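Local coordinates for periplasmic binding protein/LacI transcriptional regulator (Clostridium phytofermentans, PDB 3BRS) that probably binds a sugar and delivers it to a membrane transporter, as do other periplasmic-type sugar-binding proteins with two lobes, at residues Q5-I11 with R64-L70; D75-Y80 with G99-I104; K163-I167 with Y188-S192. All blocks are in the same frame, centred on the assembly; numbering follows the deposited sequence. Where two conformers were deposited one is given.

Contact 1: Q5-I11 with R64-L70; sequences QYYMICI and RKPDVIL
Met8, Ile9 and Cys10 run beside Val68, Ile69 and Leu70 as a parallel beta ladder, the local strand axes 19° apart. Three backbone bonds run along the ladder: Ile9 N to Val68 O (3.0 Å), Leu70 N to Ile9 O (2.9 Å) and Ile11 N to Leu70 O (2.7 Å). At its start Tyr7 is held twice by Asp67, O taking the backbone N and Tyr7 N giving to Asp67 OD2 at 3.0 Å, nearly straight (168°), on the carboxylate's anti side.

Apolar contacts divide between the two faces of the sheet. On one, Met8 lies alongside Val68, CG to CB 3.8 Å. On the other, Ile9 CD1 reaches Arg64 CB at 3.8 Å and also touches Pro66, while Ile11 CD1 meets Ile69 CG2.

The aromatic contact is a CH-pi one, Pro66 CB lying over a face of the Tyr7 ring, 4.2 Å from its centroid. With CG anti to the backbone N (chi1 177°), Tyr7 carries its hydroxyl to Arg64 CD, and both polar ends turn to Glu41.

Strand 39-42 pairs with the other edge of strand 7-11; helix 246-262 packs on the Met8 and Val68 face, helix 51-63 on that of Ile11 and Ile69.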
loop_
_atom_site.group_PDB
_atom_site.type_symbol
_atom_site.label_atom_id
_atom_site.label_comp_id
_atom_site.label_asym_id
_atom_site.label_seq_id
_atom_site.Cartn_x
_atom_site.Cartn_y
_atom_site.Cartn_z
ATOM N N GLN A 5 -5.432 16.988 -26.477
ATOM C CA GLN A 5 -5.288 15.828 -25.537
ATOM C C GLN A 5 -4.930 16.294 -24.145
ATOM O O GLN A 5 -4.048 17.163 -23.963
ATOM C CB GLN A 5 -4.174 14.905 -25.978
ATOM C CG GLN A 5 -4.598 13.655 -26.730
ATOM C CD GLN A 5 -3.428 12.660 -26.768
ATOM O OE1 GLN A 5 -3.549 11.522 -27.249
ATOM N NE2 GLN A 5 -2.280 13.098 -26.232
ATOM N N TYR A 6 -5.599 15.689 -23.166
ATOM C CA TYR A 6 -5.273 15.874 -21.760
ATOM C C TYR A 6 -3.915 15.291 -21.410
ATOM O O TYR A 6 -3.585 14.183 -21.854
ATOM C CB TYR A 6 -6.372 15.243 -20.949
ATOM C CG TYR A 6 -7.690 16.030 -21.006
ATOM C CD1 TYR A 6 -8.859 15.428 -21.472
ATOM C CD2 TYR A 6 -7.757 17.375 -20.578
ATOM C CE1 TYR A 6 -10.071 16.131 -21.539
ATOM C CE2 TYR A 6 -8.987 18.100 -20.642
ATOM C CZ TYR A 6 -10.128 17.453 -21.111
ATOM O OH TYR A 6 -11.346 18.116 -21.154
ATOM N N TYR A 7 -3.134 16.062 -20.625
ATOM C CA TYR A 7 -1.809 15.647 -20.147
ATOM C C TYR A 7 -1.858 15.399 -18.597
ATOM O O TYR A 7 -2.113 16.319 -17.812
ATOM C CB TYR A 7 -0.728 16.664 -20.594
ATOM C CG TYR A 7 0.700 16.461 -20.155
ATOM C CD1 TYR A 7 1.530 17.628 -19.879
ATOM C CD2 TYR A 7 1.259 15.155 -19.996
ATOM C CE1 TYR A 7 2.828 17.509 -19.410
ATOM C CE2 TYR A 7 2.605 14.991 -19.537
ATOM C CZ TYR A 7 3.384 16.195 -19.250
ATOM O OH TYR A 7 4.693 16.087 -18.824
ATOM N N MET A 8 -1.610 14.144 -18.212
ATOM C CA MET A 8 -1.686 13.650 -16.818
ATOM C C MET A 8 -0.336 13.066 -16.404
ATOM O O MET A 8 0.344 12.433 -17.185
ATOM C CB MET A 8 -2.746 12.552 -16.660
ATOM C CG MET A 8 -4.214 12.930 -17.042
ATOM S SD MET A 8 -5.494 11.901 -16.196
ATOM C CE MET A 8 -6.904 12.642 -16.985
ATOM N N ILE A 9 0.116 13.344 -15.189
ATOM C CA ILE A 9 1.409 12.721 -14.785
ATOM C C ILE A 9 1.127 11.896 -13.566
ATOM O O ILE A 9 0.570 12.420 -12.602
ATOM C CB ILE A 9 2.470 13.811 -14.482
ATOM C CG1 ILE A 9 2.895 14.516 -15.785
ATOM C CG2 ILE A 9 3.734 13.168 -13.715
ATOM C CD1 ILE A 9 3.874 15.815 -15.473
ATOM N N CYS A 10 1.469 10.601 -13.623
ATOM C CA CYS A 10 1.267 9.698 -12.470
ATOM C C CYS A 10 2.542 9.586 -11.621
ATOM O O CYS A 10 3.643 9.377 -12.196
ATOM C CB CYS A 10 0.850 8.292 -12.991
ATOM S SG CYS A 10 0.618 7.243 -11.538
ATOM N N ILE A 11 2.432 9.714 -10.298
ATOM C CA ILE A 11 3.623 9.690 -9.428
ATOM C C ILE A 11 3.408 8.644 -8.412
ATOM O O ILE A 11 2.862 8.934 -7.361
ATOM C CB ILE A 11 3.944 11.037 -8.744
ATOM C CG1 ILE A 11 3.934 12.193 -9.768
ATOM C CG2 ILE A 11 5.220 10.966 -7.865
ATOM C CD1 ILE A 11 4.196 13.608 -9.114
ATOM N N ARG A 64 6.117 20.751 -15.560
ATOM C CA ARG A 64 5.696 20.229 -16.876
ATOM C C ARG A 64 4.306 20.677 -17.319
ATOM O O ARG A 64 3.921 20.420 -18.429
ATOM C CB ARG A 64 5.790 18.730 -16.944
ATOM C CG ARG A 64 7.234 18.240 -16.861
ATOM C CD ARG A 64 7.325 16.737 -17.152
ATOM N NE ARG A 64 8.618 16.197 -16.654
ATOM C CZ ARG A 64 8.973 14.938 -16.827
ATOM N NH1 ARG A 64 8.122 14.100 -17.476
ATOM N NH2 ARG A 64 10.153 14.528 -16.343
ATOM N N LYS A 65 3.534 21.366 -16.460
ATOM C CA LYS A 65 2.165 21.936 -16.834
ATOM C C LYS A 65 1.234 20.801 -17.373
ATOM O O LYS A 65 0.618 20.860 -18.413
ATOM C CB LYS A 65 2.266 23.192 -17.724
ATOM C CG LYS A 65 3.181 24.305 -17.033
ATOM C CD LYS A 65 3.118 25.670 -17.621
ATOM C CE LYS A 65 3.610 26.777 -16.608
ATOM N NZ LYS A 65 4.940 26.530 -15.925
ATOM N N PRO A 66 1.103 19.758 -16.592
ATOM C CA PRO A 66 0.043 18.734 -16.879
ATOM C C PRO A 66 -1.359 19.289 -16.443
ATOM O O PRO A 66 -1.458 20.359 -15.764
ATOM C CB PRO A 66 0.453 17.600 -15.998
ATOM C CG PRO A 66 1.020 18.461 -14.685
ATOM C CD PRO A 66 1.813 19.564 -15.313
ATOM N N ASP A 67 -2.429 18.618 -16.845
ATOM C CA ASP A 67 -3.759 18.976 -16.422
ATOM C C ASP A 67 -4.058 18.348 -15.050
ATOM O O ASP A 67 -4.836 18.882 -14.239
ATOM C CB ASP A 67 -4.724 18.419 -17.468
ATOM C CG ASP A 67 -4.692 19.204 -18.773
ATOM O OD1 ASP A 67 -4.785 20.460 -18.730
ATOM O OD2 ASP A 67 -4.521 18.547 -19.809
ATOM N N VAL A 68 -3.403 17.224 -14.772
ATOM C CA VAL A 68 -3.706 16.380 -13.596
ATOM C C VAL A 68 -2.433 15.770 -13.093
ATOM O O VAL A 68 -1.597 15.367 -13.893
ATOM C CB VAL A 68 -4.643 15.172 -13.952
ATOM C CG1 VAL A 68 -4.897 14.290 -12.695
ATOM C CG2 VAL A 68 -5.989 15.635 -14.575
ATOM N N ILE A 69 -2.273 15.664 -11.787
ATOM C CA ILE A 69 -1.186 14.821 -11.284
ATOM C C ILE A 69 -1.861 13.761 -10.437
ATOM O O ILE A 69 -2.722 14.104 -9.602
ATOM C CB ILE A 69 -0.273 15.671 -10.394
ATOM C CG1 ILE A 69 0.805 16.391 -11.231
ATOM C CG2 ILE A 69 0.287 14.846 -9.176
ATOM C CD1 ILE A 69 1.432 17.661 -10.431
ATOM N N LEU A 70 -1.533 12.479 -10.643
ATOM C CA LEU A 70 -2.038 11.419 -9.747
ATOM C C LEU A 70 -0.921 11.047 -8.775
ATOM O O LEU A 70 0.182 10.778 -9.228
ATOM C CB LEU A 70 -2.440 10.140 -10.515
ATOM C CG LEU A 70 -3.478 10.355 -11.599
ATOM C CD1 LEU A 70 -2.838 10.914 -12.851
ATOM C CD2 LEU A 70 -3.989 9.009 -11.847
#

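Contact 2: D75-Y80 with G99-I104; sequences DYEKTY and GMKQDI
Two loops that follow parallel strands of one lobe, after strands 68-71 and 92-96, meet here through Tyr76, Glu77 and Tyr80 on one side and Met100, Lys101 and Gln102 on the other. A single backbone bond joins them, Lys101 N to Tyr76 O at 3.0 Å and nearly straight (169°), and side chains supply the rest.

Gln102 is held in two ways. Its chain bends at chi2 (88°), which lays the amide parallel to the Tyr80 ring, over its CB-CG end, the planes 9° apart, with CG over the ring face at 3.7 Å from the centroid. NE2 then donates, close to its own amide plane, to Glu77 O at 3.1 Å, fixing which end of the amide faces that carbonyl. OE1 turns to a bridging water 3.0 Å away; this water accepts from Tyr80 N at 3.1 Å and also lies within bonding distance of Asp75 O, so it bridges the two loops.

Lys101 crosses the Tyr76 ring at about a right angle, CB over one face and 3.7 Å from the centroid. Its NZ stays 4.2 Å from Glu77 OE1, too far for a salt bridge. Met100 SD rests 3.7 Å from Thr79 CG2, and Ile104 CD1 touches Tyr80.

Tyr76 also packs on Lys144 and Met147 of helix 144-157, beyond the first lobe. Loops at the C-terminal ends of parallel strands, facing the other lobe, are a hallmark of the periplasmic binding protein fold, where such loops commonly border the ligand cleft.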
loop_
_atom_site.group_PDB
_atom_site.type_symbol
_atom_site.label_atom_id
_atom_site.label_comp_id
_atom_site.label_asym_id
_atom_site.label_seq_id
_atom_site.Cartn_x
_atom_site.Cartn_y
_atom_site.Cartn_z
ATOM N N ASP A 75 4.560 10.143 2.177
ATOM C CA ASP A 75 4.535 10.463 3.583
ATOM C C ASP A 75 3.222 11.162 3.930
ATOM O O ASP A 75 2.833 12.175 3.305
ATOM C CB ASP A 75 5.736 11.426 3.911
ATOM C CG ASP A 75 5.976 11.471 5.381
ATOM O OD1 ASP A 75 5.275 12.221 6.021
ATOM O OD2 ASP A 75 6.717 10.639 5.928
ATOM N N TYR A 76 2.563 10.662 4.960
ATOM C CA TYR A 76 1.293 11.154 5.379
ATOM C C TYR A 76 1.329 12.642 5.734
ATOM O O TYR A 76 0.359 13.365 5.457
ATOM C CB TYR A 76 0.964 10.326 6.639
ATOM C CG TYR A 76 -0.364 10.691 7.287
ATOM C CD1 TYR A 76 -1.562 10.523 6.585
ATOM C CD2 TYR A 76 -0.448 11.090 8.631
ATOM C CE1 TYR A 76 -2.795 10.829 7.160
ATOM C CE2 TYR A 76 -1.666 11.380 9.198
ATOM C CZ TYR A 76 -2.827 11.259 8.433
ATOM O OH TYR A 76 -4.069 11.543 8.982
ATOM N N GLU A 77 2.406 13.113 6.354
ATOM C CA GLU A 77 2.552 14.575 6.683
ATOM C C GLU A 77 3.448 15.459 5.767
ATOM O O GLU A 77 3.207 16.660 5.631
ATOM C CB GLU A 77 3.026 14.638 8.113
ATOM C CG GLU A 77 1.945 14.093 9.078
ATOM C CD GLU A 77 2.458 13.805 10.462
ATOM O OE1 GLU A 77 1.628 13.743 11.397
ATOM O OE2 GLU A 77 3.684 13.616 10.623
ATOM N N LYS A 78 4.453 14.865 5.099
ATOM C CA LYS A 78 5.538 15.661 4.467
ATOM C C LYS A 78 5.460 15.807 2.992
ATOM O O LYS A 78 5.997 16.794 2.464
ATOM C CB LYS A 78 6.917 15.122 4.853
ATOM C CG LYS A 78 6.850 14.407 6.266
ATOM C CD LYS A 78 7.985 14.696 7.073
ATOM C CE LYS A 78 7.691 15.994 7.715
ATOM N NZ LYS A 78 8.202 15.882 9.146
ATOM N N THR A 79 4.754 14.868 2.329
ATOM C CA THR A 79 4.398 14.981 0.927
ATOM C C THR A 79 3.711 16.364 0.531
ATOM O O THR A 79 3.937 16.958 -0.529
ATOM C CB THR A 79 3.495 13.755 0.549
ATOM O OG1 THR A 79 4.254 12.587 0.683
ATOM C CG2 THR A 79 3.100 13.836 -0.900
ATOM N N TYR A 80 2.862 16.817 1.430
ATOM C CA TYR A 80 2.135 18.045 1.313
ATOM C C TYR A 80 3.174 19.154 1.173
ATOM O O TYR A 80 2.911 20.130 0.567
ATOM C CB TYR A 80 1.268 18.221 2.568
ATOM C CG TYR A 80 0.626 19.600 2.722
ATOM C CD1 TYR A 80 -0.626 19.840 2.211
ATOM C CD2 TYR A 80 1.270 20.653 3.441
ATOM C CE1 TYR A 80 -1.270 21.090 2.316
ATOM C CE2 TYR A 80 0.607 21.942 3.566
ATOM C CZ TYR A 80 -0.637 22.121 2.980
ATOM O OH TYR A 80 -1.287 23.311 3.058
ATOM N N GLY A 99 -2.986 8.323 1.098
ATOM C CA GLY A 99 -3.340 9.751 1.256
ATOM C C GLY A 99 -2.392 10.588 2.112
ATOM O O GLY A 99 -1.375 10.086 2.694
ATOM N N MET A 100 -2.709 11.880 2.157
ATOM C CA MET A 100 -2.154 12.855 3.119
ATOM C C MET A 100 -3.168 13.210 4.297
ATOM O O MET A 100 -4.365 13.054 4.182
ATOM C CB MET A 100 -1.768 14.105 2.385
ATOM C CG MET A 100 -0.659 13.814 1.288
ATOM S SD MET A 100 -0.210 15.199 0.206
ATOM C CE MET A 100 -1.526 14.854 -0.900
ATOM N N LYS A 101 -2.603 13.707 5.401
ATOM C CA LYS A 101 -3.287 14.226 6.545
ATOM C C LYS A 101 -3.968 15.485 6.126
ATOM O O LYS A 101 -4.984 15.837 6.722
ATOM C CB LYS A 101 -2.259 14.615 7.632
ATOM C CG LYS A 101 -2.867 14.898 9.033
ATOM C CD LYS A 101 -1.835 15.620 9.918
ATOM C CE LYS A 101 -0.958 16.601 9.085
ATOM N NZ LYS A 101 0.070 17.344 9.938
ATOM N N GLN A 102 -3.385 16.196 5.151
ATOM C CA GLN A 102 -3.946 17.479 4.697
ATOM C C GLN A 102 -4.992 17.210 3.615
ATOM O O GLN A 102 -4.785 16.376 2.727
ATOM C CB GLN A 102 -2.863 18.463 4.220
ATOM C CG GLN A 102 -1.775 18.760 5.347
ATOM C CD GLN A 102 -0.604 17.739 5.319
ATOM O OE1 GLN A 102 -0.681 16.636 4.702
ATOM N NE2 GLN A 102 0.491 18.112 5.969
ATOM N N ASP A 103 -6.116 17.912 3.688
ATOM C CA ASP A 103 -7.242 17.559 2.844
ATOM C C ASP A 103 -7.183 18.250 1.494
ATOM O O ASP A 103 -8.058 19.055 1.165
ATOM C CB ASP A 103 -8.571 17.882 3.520
ATOM C CG ASP A 103 -9.735 17.436 2.686
ATOM O OD1 ASP A 103 -9.648 16.293 2.162
ATOM O OD2 ASP A 103 -10.695 18.233 2.524
ATOM N N ILE A 104 -6.165 17.933 0.693
ATOM C CA ILE A 104 -6.042 18.609 -0.588
ATOM C C ILE A 104 -6.417 17.826 -1.828
ATOM O O ILE A 104 -6.517 18.447 -2.910
ATOM C CB ILE A 104 -4.694 19.327 -0.729
ATOM C CG1 ILE A 104 -3.560 18.290 -0.695
ATOM C CG2 ILE A 104 -4.558 20.472 0.359
ATOM C CD1 ILE A 104 -2.190 18.793 -1.141
HETATM O O HOH W 1 1.454 14.949 3.506
#

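Contact 3: K163-I167 with Y188-S192; sequences KIEAI and YPDIS
The CG methylene of Glu165 lies over a face of the Tyr188 ring, and its carboxylate runs on parallel to the ring plane, 8° apart, past the CD1 edge. A bend at chi2 (86°) turns the acid along the ring plane, with CG placed nearest the ring, 3.3 Å from the Tyr188 centroid and displaced toward the rim. This CH-pi contact is modelled very tight, so its exact closeness is doubtful. Ala166 CB approaches the same ring obliquely, 3.9 Å from Tyr188 CE2.

The far end of Glu165 runs up to a second acid. Its OE1 stands 2.8 Å from Asp190 OD1, the two carboxylates turned 16° from each other while their chains cross at about a right angle. Both atoms are acceptors, so this is no hydrogen bond as modelled; such closeness would tend to raise the proton affinity of one of them. Some relief may come from Lys133, which forms a long, weak ion pair with Glu165 OE2.

Tyr188 and Asp190 belong to a type I beta turn, closed by Ile191 N bonding to Tyr188 O at 3.1 Å. The turn ends the helical connection of a beta-alpha-beta crossover that leaves strand 164-169 at the sheet edge, runs through helix 174-187 and steps over strand 133-138 to strand 191-196. That intervening strand explains why no backbone bond joins the two segments: Glu165 pairs with Ile134, and Ser192 with Lys133.

The end of the Ile191 side chain comes closer to 163-167 than its start, CD1 lying 4.1 Å from Glu165 CB.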
loop_
_atom_site.group_PDB
_atom_site.type_symbol
_atom_site.label_atom_id
_atom_site.label_comp_id
_atom_site.label_asym_id
_atom_site.label_seq_id
_atom_site.Cartn_x
_atom_site.Cartn_y
_atom_site.Cartn_z
ATOM N N LYS A 163 -1.176 -9.433 22.223
ATOM C CA LYS A 163 -0.411 -10.566 21.799
ATOM C C LYS A 163 0.654 -10.179 20.726
ATOM O O LYS A 163 1.583 -10.923 20.509
ATOM C CB LYS A 163 -1.347 -11.685 21.320
ATOM C CG LYS A 163 -1.965 -12.474 22.465
ATOM C CD LYS A 163 -2.760 -13.664 21.948
ATOM C CE LYS A 163 -3.013 -14.705 23.060
ATOM N NZ LYS A 163 -2.655 -16.126 22.645
ATOM N N ILE A 164 0.534 -9.019 20.082
ATOM C CA ILE A 164 1.597 -8.526 19.220
ATOM C C ILE A 164 2.848 -8.295 20.039
ATOM O O ILE A 164 2.876 -7.447 20.947
ATOM C CB ILE A 164 1.209 -7.199 18.541
ATOM C CG1 ILE A 164 -0.095 -7.387 17.787
ATOM C CG2 ILE A 164 2.377 -6.675 17.649
ATOM C CD1 ILE A 164 -0.539 -6.108 17.012
ATOM N N GLU A 165 3.890 -9.036 19.682
ATOM C CA GLU A 165 5.140 -9.026 20.395
ATOM C C GLU A 165 5.972 -7.848 19.998
ATOM O O GLU A 165 6.645 -7.163 20.819
ATOM C CB GLU A 165 5.876 -10.281 20.001
ATOM C CG GLU A 165 6.831 -10.700 20.998
ATOM C CD GLU A 165 6.243 -11.560 22.075
ATOM O OE1 GLU A 165 5.776 -12.672 21.760
ATOM O OE2 GLU A 165 6.366 -11.151 23.246
ATOM N N ALA A 166 5.942 -7.618 18.702
ATOM C CA ALA A 166 6.747 -6.584 18.126
ATOM C C ALA A 166 6.321 -6.236 16.707
ATOM O O ALA A 166 5.783 -7.096 15.922
ATOM C CB ALA A 166 8.224 -6.976 18.173
ATOM N N ILE A 167 6.595 -4.979 16.385
ATOM C CA ILE A 167 6.393 -4.488 15.017
ATOM C C ILE A 167 7.649 -3.981 14.423
ATOM O O ILE A 167 8.243 -3.032 14.943
ATOM C CB ILE A 167 5.287 -3.415 14.833
ATOM C CG1 ILE A 167 4.041 -3.862 15.604
ATOM C CG2 ILE A 167 4.973 -3.297 13.313
ATOM C CD1 ILE A 167 2.771 -3.112 15.373
ATOM N N TYR A 188 11.711 -13.846 19.945
ATOM C CA TYR A 188 10.451 -14.277 20.516
ATOM C C TYR A 188 10.073 -15.646 19.938
ATOM O O TYR A 188 9.328 -15.737 18.947
ATOM C CB TYR A 188 9.339 -13.224 20.337
ATOM C CG TYR A 188 9.772 -11.770 20.599
ATOM C CD1 TYR A 188 9.771 -11.259 21.891
ATOM C CD2 TYR A 188 10.152 -10.920 19.580
ATOM C CE1 TYR A 188 10.157 -9.948 22.158
ATOM C CE2 TYR A 188 10.565 -9.647 19.840
ATOM C CZ TYR A 188 10.564 -9.162 21.153
ATOM O OH TYR A 188 10.950 -7.876 21.504
ATOM N N PRO A 189 10.579 -16.727 20.578
ATOM C CA PRO A 189 10.209 -18.100 20.197
ATOM C C PRO A 189 8.731 -18.437 20.437
ATOM O O PRO A 189 8.216 -19.451 19.915
ATOM C CB PRO A 189 11.139 -18.984 21.051
ATOM C CG PRO A 189 11.505 -18.097 22.257
ATOM C CD PRO A 189 11.564 -16.689 21.674
ATOM N N ASP A 190 8.042 -17.606 21.213
ATOM C CA ASP A 190 6.596 -17.736 21.318
ATOM C C ASP A 190 5.761 -17.234 20.145
ATOM O O ASP A 190 4.553 -17.461 20.132
ATOM C CB ASP A 190 6.039 -17.180 22.645
ATOM C CG ASP A 190 6.498 -15.782 22.948
ATOM O OD1 ASP A 190 7.143 -15.086 22.128
ATOM O OD2 ASP A 190 6.189 -15.374 24.074
ATOM N N ILE A 191 6.352 -16.619 19.122
ATOM C CA ILE A 191 5.548 -16.160 17.962
ATOM C C ILE A 191 5.118 -17.381 17.094
ATOM O O ILE A 191 5.926 -18.151 16.639
ATOM C CB ILE A 191 6.340 -15.130 17.134
ATOM C CG1 ILE A 191 6.393 -13.733 17.823
ATOM C CG2 ILE A 191 5.844 -15.070 15.723
ATOM C CD1 ILE A 191 7.493 -12.819 17.270
ATOM N N SER A 192 3.836 -17.551 16.860
ATOM C CA SER A 192 3.309 -18.649 16.102
ATOM C C SER A 192 2.599 -18.106 14.849
ATOM O O SER A 192 2.081 -18.894 14.044
ATOM C CB SER A 192 2.240 -19.324 16.952
ATOM O OG SER A 192 1.209 -18.363 17.220
#

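How the contacts relate
From the N terminus, contact 1 closes first, after an excursion through helix 20-36, strand 39-42 and helix 51-63. The chain leaves strand 68-71 straight into 75-80, and contact 2 closes a shorter loop through helix 80-83 and strand 92-96. Contact 3 follows in the other lobe, its loop spanning helix 174-187. The three lie in series; none nests or crosses. Contact 1 pairs strands of the first lobe's parallel sheet and contact 2 joins loops that follow strands of that same sheet, centres about 19 Å apart. Contact 3 joins edge strand 164-169 of the mixed sheet to the turn before strand 191-196, about 45 Å from contact 1, centre to centre.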